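Local coordinates for protein Phi class glutathione transferase GSTF1 (Populus tremula x Populus tremuloides, PDB 4RI6) that probably catalyses the conjugation of glutathione to electrophilic halide compounds, releasing the halide, as a phi-class glutathione transferase of detoxification, at residues A[11-14]-A[15-18]; A[34-37]-A[38-41]; A[172-175]-A[176-180]; A[201-204]-A[205-208]. All blocks are in the same frame, centred on the assembly; numbering follows the deposited sequence. Where two conformers were deposited one is given.

Contact 1: A[11-14]-A[15-18]; sequences PLST and AVSR. With GSH (glutathione), chain C.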
loop_
_atom_site.group_PDB
_atom_site.type_symbol
_atom_site.label_atom_id
_atom_site.label_comp_id
_atom_site.label_asym_id
_atom_site.label_seq_id
_atom_site.Cartn_x
_atom_site.Cartn_y
_atom_site.Cartn_z
ATOM N N PRO A 11 19.239 -0.935 -9.848
ATOM C CA PRO A 11 18.556 0.358 -9.923
ATOM C C PRO A 11 17.509 0.475 -11.049
ATOM O O PRO A 11 16.651 1.345 -10.952
ATOM C CB PRO A 11 19.701 1.347 -10.118
ATOM C CG PRO A 11 20.907 0.578 -10.314
ATOM C CD PRO A 11 20.703 -0.809 -9.905
ATOM N N LEU A 12 17.508 -0.396 -12.047
ATOM C CA LEU A 12 16.435 -0.349 -13.063
ATOM C C LEU A 12 15.076 -0.708 -12.462
ATOM O O LEU A 12 14.035 -0.383 -13.029
ATOM C CB LEU A 12 16.742 -1.283 -14.253
ATOM C CG LEU A 12 16.917 -2.787 -13.966
ATOM C CD1 LEU A 12 15.587 -3.536 -13.898
ATOM C CD2 LEU A 12 17.807 -3.424 -15.011
ATOM N N SER A 13 15.071 -1.356 -11.299
ATOM C CA SER A 13 13.805 -1.711 -10.665
ATOM C C SER A 13 13.126 -0.484 -10.058
ATOM O O SER A 13 13.747 0.314 -9.368
ATOM C CB SER A 13 14.020 -2.767 -9.568
ATOM O OG SER A 13 13.031 -2.642 -8.537
ATOM N N THR A 14 11.834 -0.360 -10.289
ATOM C CA THR A 14 11.093 0.783 -9.752
ATOM C C THR A 14 11.079 0.786 -8.238
ATOM O O THR A 14 11.258 1.829 -7.623
ATOM C CB THR A 14 9.656 0.795 -10.261
ATOM O OG1 THR A 14 9.076 -0.494 -10.041
ATOM C CG2 THR A 14 9.619 1.113 -11.740
ATOM N N ALA A 15 10.857 -0.385 -7.639
ATOM C CA ALA A 15 10.823 -0.472 -6.187
ATOM C C ALA A 15 12.194 -0.216 -5.560
ATOM O O ALA A 15 12.296 0.414 -4.516
ATOM C CB ALA A 15 10.274 -1.827 -5.754
ATOM N N VAL A 16 13.257 -0.710 -6.179
ATOM C CA VAL A 16 14.603 -0.347 -5.721
ATOM C C VAL A 16 14.828 1.176 -5.834
ATOM O O VAL A 16 15.376 1.805 -4.938
ATOM C CB VAL A 16 15.706 -1.091 -6.534
ATOM C CG1 VAL A 16 17.109 -0.595 -6.140
ATOM C CG2 VAL A 16 15.594 -2.618 -6.336
ATOM N N SER A 17 14.411 1.754 -6.950
ATOM C CA SER A 17 14.580 3.189 -7.185
ATOM C C SER A 17 13.890 4.035 -6.121
ATOM O O SER A 17 14.406 5.073 -5.706
ATOM C CB SER A 17 14.048 3.572 -8.577
ATOM O OG SER A 17 14.934 3.120 -9.589
ATOM N N ARG A 18 12.722 3.590 -5.688
ATOM C CA ARG A 18 11.997 4.249 -4.614
ATOM C C ARG A 18 12.855 4.294 -3.357
ATOM O O ARG A 18 12.969 5.327 -2.702
ATOM C CB ARG A 18 10.675 3.527 -4.347
ATOM C CG ARG A 18 9.866 4.119 -3.212
ATOM C CD ARG A 18 8.535 3.380 -2.979
ATOM N NE ARG A 18 7.695 3.598 -4.139
ATOM C CZ ARG A 18 7.477 2.734 -5.117
ATOM N NH1 ARG A 18 7.979 1.503 -5.085
ATOM N NH2 ARG A 18 6.741 3.119 -6.140
HETATM N N1 GSH C . 5.612 -4.437 -3.556
HETATM C CA1 GSH C . 7.039 -4.674 -3.688
HETATM C C1 GSH C . 7.911 -3.536 -3.197
HETATM O O11 GSH C . 7.444 -2.421 -3.322
HETATM O O12 GSH C . 9.029 -3.726 -2.664
HETATM C CB1 GSH C . 7.197 -4.825 -5.183
HETATM C CG1 GSH C . 8.433 -5.628 -5.458
HETATM C CD1 GSH C . 8.489 -5.973 -6.918
HETATM O OE1 GSH C . 7.520 -6.315 -7.567
HETATM N N2 GSH C . 9.709 -5.891 -7.401
HETATM C CA2 GSH C . 10.117 -6.191 -8.739
HETATM C C2 GSH C . 10.738 -7.560 -8.716
HETATM O O2 GSH C . 11.368 -7.887 -7.737
HETATM C CB2 GSH C . 11.097 -5.075 -9.125
HETATM S SG2 GSH C . 10.266 -3.636 -9.833
HETATM N N3 GSH C . 10.557 -8.325 -9.799
HETATM C CA3 GSH C . 11.164 -9.630 -9.951
HETATM C C3 GSH C . 10.237 -10.750 -9.561
HETATM O O31 GSH C . 9.116 -10.471 -9.085
HETATM O O32 GSH C . 10.630 -11.921 -9.728
HETATM O O HOH W 1 7.363 -0.117 -7.513
#

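Contact 2: A[34-37]-A[38-41]; sequences PIDL and SKGE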
loop_
_atom_site.group_PDB
_atom_site.type_symbol
_atom_site.label_atom_id
_atom_site.label_comp_id
_atom_site.label_asym_id
_atom_site.label_seq_id
_atom_site.Cartn_x
_atom_site.Cartn_y
_atom_site.Cartn_z
ATOM N N PRO A 34 23.935 -6.109 -6.079
ATOM C CA PRO A 34 23.213 -6.380 -7.325
ATOM C C PRO A 34 22.432 -7.688 -7.305
ATOM O O PRO A 34 22.884 -8.688 -6.741
ATOM C CB PRO A 34 24.335 -6.439 -8.368
ATOM C CG PRO A 34 25.497 -6.952 -7.597
ATOM C CD PRO A 34 25.386 -6.328 -6.233
ATOM N N ILE A 35 21.242 -7.641 -7.900
ATOM C CA ILE A 35 20.421 -8.821 -8.175
ATOM C C ILE A 35 19.922 -8.754 -9.626
ATOM O O ILE A 35 19.160 -7.836 -9.958
ATOM C CB ILE A 35 19.187 -8.898 -7.226
ATOM C CG1 ILE A 35 19.591 -8.847 -5.744
ATOM C CG2 ILE A 35 18.365 -10.123 -7.534
ATOM C CD1 ILE A 35 20.236 -10.112 -5.208
ATOM N N ASP A 36 20.313 -9.701 -10.482
ATOM C CA ASP A 36 19.935 -9.657 -11.905
ATOM C C ASP A 36 18.588 -10.353 -12.125
ATOM O O ASP A 36 18.495 -11.567 -12.073
ATOM C CB ASP A 36 21.036 -10.289 -12.791
ATOM C CG ASP A 36 20.791 -10.092 -14.289
ATOM O OD1 ASP A 36 19.623 -10.061 -14.736
ATOM O OD2 ASP A 36 21.794 -9.983 -15.034
ATOM N N LEU A 37 17.547 -9.557 -12.387
ATOM C CA LEU A 37 16.187 -10.068 -12.522
ATOM C C LEU A 37 16.003 -10.861 -13.807
ATOM O O LEU A 37 15.209 -11.787 -13.857
ATOM C CB LEU A 37 15.171 -8.914 -12.464
ATOM C CG LEU A 37 15.237 -8.034 -11.217
ATOM C CD1 LEU A 37 14.239 -6.867 -11.277
ATOM C CD2 LEU A 37 15.015 -8.880 -9.963
ATOM N N SER A 38 16.742 -10.514 -14.850
ATOM C CA SER A 38 16.663 -11.272 -16.091
ATOM C C SER A 38 17.230 -12.683 -15.910
ATOM O O SER A 38 16.887 -13.583 -16.678
ATOM C CB SER A 38 17.399 -10.549 -17.224
ATOM O OG SER A 38 18.803 -10.723 -17.127
ATOM N N LYS A 39 18.086 -12.876 -14.903
ATOM C CA LYS A 39 18.691 -14.186 -14.637
ATOM C C LYS A 39 18.078 -14.899 -13.426
ATOM O O LYS A 39 18.583 -15.943 -12.991
ATOM C CB LYS A 39 20.201 -14.039 -14.426
ATOM C CG LYS A 39 20.928 -13.460 -15.619
ATOM C CD LYS A 39 22.422 -13.360 -15.365
ATOM C CE LYS A 39 23.121 -12.612 -16.489
ATOM N NZ LYS A 39 22.665 -13.080 -17.826
ATOM N N GLY A 40 17.001 -14.343 -12.875
ATOM C CA GLY A 40 16.292 -15.000 -11.785
ATOM C C GLY A 40 17.061 -15.058 -10.476
ATOM O O GLY A 40 16.781 -15.912 -9.624
ATOM N N GLU A 41 18.026 -14.161 -10.297
ATOM C CA GLU A 41 18.815 -14.144 -9.066
ATOM C C GLU A 41 17.942 -13.828 -7.842
ATOM O O GLU A 41 18.300 -14.182 -6.717
ATOM C CB GLU A 41 19.971 -13.142 -9.193
ATOM C CG GLU A 41 20.903 -13.473 -10.376
ATOM C CD GLU A 41 22.186 -12.673 -10.392
ATOM O OE1 GLU A 41 22.296 -11.656 -9.672
ATOM O OE2 GLU A 41 23.113 -13.094 -11.123
HETATM O O HOH W 2 22.706 -12.183 -6.748
#

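Contact 3: A[172-175]-A[176-180]; sequences NGDY and LVNST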
loop_
_atom_site.group_PDB
_atom_site.type_symbol
_atom_site.label_atom_id
_atom_site.label_comp_id
_atom_site.label_asym_id
_atom_site.label_seq_id
_atom_site.Cartn_x
_atom_site.Cartn_y
_atom_site.Cartn_z
ATOM N N ASN A 172 7.461 4.819 -11.460
ATOM C CA ASN A 172 6.602 4.456 -12.579
ATOM C C ASN A 172 6.388 5.648 -13.496
ATOM O O ASN A 172 6.332 5.501 -14.716
ATOM C CB ASN A 172 5.259 3.906 -12.107
ATOM C CG ASN A 172 5.373 2.494 -11.586
ATOM O OD1 ASN A 172 6.337 1.792 -11.877
ATOM N ND2 ASN A 172 4.384 2.062 -10.834
ATOM N N GLY A 173 6.249 6.831 -12.913
ATOM C CA GLY A 173 6.062 8.026 -13.708
ATOM C C GLY A 173 7.202 8.240 -14.682
ATOM O O GLY A 173 6.983 8.531 -15.865
ATOM N N ASP A 174 8.433 8.058 -14.213
ATOM C CA ASP A 174 9.585 8.392 -15.038
ATOM C C ASP A 174 9.682 7.411 -16.197
ATOM O O ASP A 174 9.992 7.802 -17.323
ATOM C CB ASP A 174 10.884 8.391 -14.206
ATOM C CG ASP A 174 12.026 9.156 -14.893
ATOM O OD1 ASP A 174 12.626 8.588 -15.810
ATOM O OD2 ASP A 174 12.307 10.329 -14.550
ATOM N N TYR A 175 9.389 6.136 -15.948
ATOM C CA TYR A 175 9.446 5.185 -17.048
ATOM C C TYR A 175 8.372 5.503 -18.086
ATOM O O TYR A 175 8.630 5.441 -19.290
ATOM C CB TYR A 175 9.289 3.751 -16.544
ATOM C CG TYR A 175 10.587 3.039 -16.190
ATOM C CD1 TYR A 175 11.597 2.876 -17.119
ATOM C CD2 TYR A 175 10.771 2.489 -14.927
ATOM C CE1 TYR A 175 12.768 2.204 -16.782
ATOM C CE2 TYR A 175 11.931 1.818 -14.585
ATOM C CZ TYR A 175 12.927 1.674 -15.527
ATOM O OH TYR A 175 14.097 1.003 -15.235
ATOM N N LEU A 176 7.168 5.843 -17.641
ATOM C CA LEU A 176 6.116 6.158 -18.600
ATOM C C LEU A 176 6.465 7.416 -19.396
ATOM O O LEU A 176 6.328 7.431 -20.619
ATOM C CB LEU A 176 4.762 6.329 -17.895
ATOM C CG LEU A 176 4.223 5.010 -17.333
ATOM C CD1 LEU A 176 2.965 5.243 -16.526
ATOM C CD2 LEU A 176 3.973 3.978 -18.462
ATOM N N VAL A 177 6.934 8.460 -18.719
ATOM C CA VAL A 177 7.215 9.724 -19.409
ATOM C C VAL A 177 8.388 9.609 -20.379
ATOM O O VAL A 177 8.339 10.152 -21.482
ATOM C CB VAL A 177 7.478 10.870 -18.392
ATOM C CG1 VAL A 177 7.967 12.126 -19.071
ATOM C CG2 VAL A 177 6.205 11.196 -17.639
ATOM N N ASN A 178 9.444 8.911 -19.977
ATOM C CA ASN A 178 10.707 8.990 -20.708
ATOM C C ASN A 178 11.036 7.767 -21.531
ATOM O O ASN A 178 11.943 7.818 -22.364
ATOM C CB ASN A 178 11.846 9.253 -19.738
ATOM C CG ASN A 178 11.702 10.570 -19.039
ATOM O OD1 ASN A 178 11.666 10.629 -17.814
ATOM N ND2 ASN A 178 11.585 11.635 -19.811
ATOM N N SER A 179 10.306 6.671 -21.309
ATOM C CA SER A 179 10.630 5.419 -21.995
ATOM C C SER A 179 9.444 4.773 -22.723
ATOM O O SER A 179 9.592 3.700 -23.298
ATOM C CB SER A 179 11.231 4.424 -20.993
ATOM O OG SER A 179 12.451 4.936 -20.468
ATOM N N THR A 180 8.284 5.426 -22.726
ATOM C CA THR A 180 7.133 4.930 -23.480
ATOM C C THR A 180 6.505 6.069 -24.242
ATOM O O THR A 180 6.930 7.214 -24.096
ATOM C CB THR A 180 6.072 4.296 -22.576
ATOM O OG1 THR A 180 5.278 5.321 -21.955
ATOM C CG2 THR A 180 6.725 3.396 -21.536
#

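Contact 4: A[201-204]-A[205-208]; sequences NRES and WKKV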
loop_
_atom_site.group_PDB
_atom_site.type_symbol
_atom_site.label_atom_id
_atom_site.label_comp_id
_atom_site.label_asym_id
_atom_site.label_seq_id
_atom_site.Cartn_x
_atom_site.Cartn_y
_atom_site.Cartn_z
ATOM N N ASN A 201 13.071 16.564 -11.470
ATOM C CA ASN A 201 14.341 17.277 -11.545
ATOM C C ASN A 201 15.039 17.499 -10.197
ATOM O O ASN A 201 16.066 18.186 -10.133
ATOM C CB ASN A 201 14.136 18.621 -12.270
ATOM C CG ASN A 201 14.061 18.439 -13.761
ATOM O OD1 ASN A 201 15.082 18.230 -14.430
ATOM N ND2 ASN A 201 12.854 18.444 -14.290
ATOM N N ARG A 202 14.541 16.870 -9.138
ATOM C CA ARG A 202 15.283 16.846 -7.886
ATOM C C ARG A 202 16.616 16.126 -8.074
ATOM O O ARG A 202 16.701 15.153 -8.821
ATOM C CB ARG A 202 14.470 16.167 -6.800
ATOM C CG ARG A 202 13.218 16.927 -6.484
ATOM C CD ARG A 202 12.475 16.268 -5.347
ATOM N NE ARG A 202 13.151 16.385 -4.054
ATOM C CZ ARG A 202 13.048 17.433 -3.248
ATOM N NH1 ARG A 202 12.359 18.498 -3.633
ATOM N NH2 ARG A 202 13.648 17.425 -2.067
ATOM N N GLU A 203 17.653 16.594 -7.386
ATOM C CA GLU A 203 18.970 16.000 -7.521
ATOM C C GLU A 203 18.951 14.540 -7.085
ATOM O O GLU A 203 19.642 13.727 -7.676
ATOM C CB GLU A 203 20.009 16.787 -6.712
ATOM C CG GLU A 203 20.328 18.185 -7.262
ATOM C CD GLU A 203 20.913 18.153 -8.665
ATOM O OE1 GLU A 203 21.510 17.117 -9.052
ATOM O OE2 GLU A 203 20.755 19.162 -9.387
ATOM N N SER A 204 18.133 14.201 -6.087
ATOM C CA SER A 204 18.081 12.817 -5.612
ATOM C C SER A 204 17.645 11.915 -6.748
ATOM O O SER A 204 18.244 10.862 -6.996
ATOM C CB SER A 204 17.132 12.656 -4.422
ATOM O OG SER A 204 15.804 13.033 -4.777
ATOM N N TRP A 205 16.610 12.335 -7.466
ATOM C CA TRP A 205 16.096 11.524 -8.547
ATOM C C TRP A 205 17.073 11.491 -9.726
ATOM O O TRP A 205 17.258 10.442 -10.352
ATOM C CB TRP A 205 14.712 12.008 -8.987
ATOM C CG TRP A 205 14.078 11.049 -9.971
ATOM C CD1 TRP A 205 13.745 11.316 -11.257
ATOM C CD2 TRP A 205 13.763 9.666 -9.749
ATOM N NE1 TRP A 205 13.207 10.201 -11.850
ATOM C CE2 TRP A 205 13.226 9.165 -10.948
ATOM C CE3 TRP A 205 13.880 8.806 -8.648
ATOM C CZ2 TRP A 205 12.814 7.841 -11.087
ATOM C CZ3 TRP A 205 13.447 7.500 -8.788
ATOM C CH2 TRP A 205 12.933 7.032 -9.994
ATOM N N LYS A 206 17.716 12.612 -10.021
ATOM C CA LYS A 206 18.740 12.621 -11.059
ATOM C C LYS A 206 19.871 11.647 -10.730
ATOM O O LYS A 206 20.404 10.985 -11.626
ATOM C CB LYS A 206 19.309 14.025 -11.245
ATOM C CG LYS A 206 18.323 15.012 -11.788
ATOM C CD LYS A 206 18.984 16.361 -11.826
ATOM C CE LYS A 206 18.177 17.375 -12.526
ATOM N NZ LYS A 206 18.970 18.637 -12.505
ATOM N N LYS A 207 20.225 11.549 -9.452
ATOM C CA LYS A 207 21.304 10.649 -9.058
ATOM C C LYS A 207 20.881 9.196 -9.244
ATOM O O LYS A 207 21.678 8.381 -9.687
ATOM C CB LYS A 207 21.737 10.918 -7.618
ATOM C CG LYS A 207 22.447 12.245 -7.472
ATOM C CD LYS A 207 22.979 12.516 -6.084
ATOM C CE LYS A 207 23.624 13.890 -6.015
ATOM N NZ LYS A 207 24.592 13.996 -4.893
ATOM N N VAL A 208 19.628 8.881 -8.945
ATOM C CA VAL A 208 19.151 7.537 -9.159
ATOM C C VAL A 208 19.202 7.177 -10.642
ATOM O O VAL A 208 19.666 6.099 -11.005
ATOM C CB VAL A 208 17.712 7.361 -8.625
ATOM C CG1 VAL A 208 17.149 5.997 -9.030
ATOM C CG2 VAL A 208 17.674 7.533 -7.096
HETATM O O HOH W 3 17.388 19.461 -14.918
HETATM O O HOH W 4 18.178 19.679 -10.081
#

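Contact 1: A[11-14]-A[15-18]
Ser13 turns its hydroxyl back over the first turn of helix 14-25 and takes the amide of Val16: the bond from Val16 N to Ser13 OG is 3.1 Å long and nearly straight at the hydrogen, 176°. Because OG stands anti to the backbone N of Ser13 (chi1 151°), it projects over the helix start, and one methyl of Val16, CG2, packs alongside it at 3.4 Å from Ser13 OG. This is an N-cap, placed where the loop after strand 5-8 of the thioredoxin-like N-terminal domain enters its first helix. Glutathione meets the same hydroxyl: its thiol sulfur SG2 lies 3.2 Å from Ser13 OG and 3.4 Å from Thr14 OG1. In phi-class transferases a serine here is thought to stabilise the thiolate, a role consistent with the position of Ser13. The methyl of Ala15 faces the carboxylate of the gamma-glutamyl end of the ligand, CB being 3.8 Å from O11.

Farther round the turn, Ser17 OG points back at the loop, 2.8 Å from Pro11 O, and Arg212 of helix 203-214 binds both of these oxygens. Arg18 leaves the helix extended and bends at chi3 (-66°), which brings its guanidinium back alongside the turn. A water in the plane of that group, at its edge, accepts from Arg18 NH1 at 3.0 Å and joins it to Thr14 OG1. Ser168 takes Arg18 NE and Ser69, itself a glutathione ligand, takes Arg18 NH1.

Contact 2: A[34-37]-A[38-41]
The carboxylate of Glu41 swings back beneath the backbone of Asp36, and the amide of Asp36 meets it from above its plane: Asp36 N reaches Glu41 OE1 at 2.9 Å, about 55° out of that plane, with CB of Asp36 3.6 Å from Glu41 CD. A water donates to the same OE1. The carboxylate of Asp36 is used differently. On the syn side of OD1, somewhat out of the carboxylate plane, Ser38 OG donates a short bond of 2.6 Å to Asp36 OD1, and Lys39 N adds a weak one to that oxygen. Across the group runs the aliphatic chain of Lys39, whose CE comes within 3.3 Å of Asp36 OD2; a bend at chi4 (-46°) leaves the ammonium beyond salt-bridge range.

The peptide oxygen of Asp36 also receives two donors, on opposite faces of its carbonyl plane, Lys39 N at 3.1 Å and Glu41 N at 3.2 Å. The second of these, with a weak bond from Gly40 N to Leu37 O and Gly40 at positive phi (69°), makes a Schellman motif in the loop between strand 30-33 and helix 45-48 of the thioredoxin-like domain. From this loop Leu37 turns away towards Val56 and the bound glutathione, which it touches as part of the pocket wall, while the chain continues into the glutathione ligands Gln42 and Lys43. CG2 of Ile35 rests 3.8 Å from Glu41 CB.

Contact 3: A[172-175]-A[176-180]
Ser179 comes to the rim of the Tyr175 ring, near its plane, with OG 4.0 Å from CD1, while Ser179 N binds Tyr175 O at 2.9 Å. One position earlier, Asn178 N donates to Asp174 O at 2.9 Å, and the Asn178 side chain lies across that of Asp174, the orientation of its amide being doubtful. Leu176 lays its CG against Asn172 O (3.4 Å).

Just beyond, Thr180 OG1 donates to Leu176 O at 2.7 Å, in the carbonyl plane and on a lone pair, and also accepts from Lys182 N. Two outside bonds fix the buried polar ends. With CG of Asp174 anti to its N (chi1 -162°), the carboxylate is placed for OD2 to accept from Trp205 NE1; Tyr175 OH binds Leu12 O, its ring set edge-to-face against Phe123. Helix 164-179 lies in the all-helical C-terminal domain typical of glutathione transferases, packed against helix 93-122 through Tyr175 and Leu176, touching helix 203-214 through Asp174, and meeting helix 14-25 of the thioredoxin-like domain where Asn172 and Tyr175 press on Thr14.

Contact 4: A[201-204]-A[205-208]
Lys206 reaches back over the first turn of helix 203-214, the final helix of the all-helical domain of the glutathione transferase fold, and its ammonium comes close to Glu203 and Asn201. Arg202 holds the N-cap position, and its carbonyl oxygen accepts from Lys206 N at 3.0 Å; the next bonds of the helix follow, Lys207 N to Glu203 O and Val208 N to Ser204 O.

The charged contact is a long salt bridge, Glu203 OE2 to Lys206 NZ at 3.6 Å. The bend of Glu203 at chi2 (-61°) folds its carboxylate back, the lysine chain runs extended beyond CG, and the two side chains cross. At this length, and with both residues exposed, the pairing is probably weak.

Two further polar groups find their partner outside the turn: Ser204 OG and Arg202 NE both bind Glu25 OE2, tying the helix start to the end of helix 14-25.

Carbon atoms make contacts of another kind, methylene and methyl groups against carbonyl oxygens. CE of Lys206 rests 3.3 Å from Asn201 O, and Val208 sets CG2 against Ser204 O. On the buried flank Val208 also packs on Ser17 and Leu20 of helix 14-25, and Trp205 turns its ring into helix 164-179 against Leu170 and Pro171.

Water completes the set. One bridges Asn201 OD1 and Lys206 NZ. Another donates to both Asn201 O and Glu203 OE2, at 2.6 Å and 2.7 Å, and accepts from Lys206 NZ at 2.8 Å.

The four contacts follow one another along the chain but differ in depth. Contact 1 is buried at the glutathione site, contact 2 lies on the surface beside it with centres about 13 Å apart, and contacts 3 and 4 are partly buried in the helical domain. Contacts 1, 3 and 4 touch one another, so the helix start at 14-25 meets helices 164-179 and 203-214, while contact 2 stands off, its centre about 22 Å and about 25 Å from those of contacts 3 and 4. Their chemistry follows their place: serine hydroxyl capping at the ligand, a carboxylate-held loop turn, buried polar ends gripped by neighbouring helices, and a water-bridged charge pair on the exposed flank of the last helix.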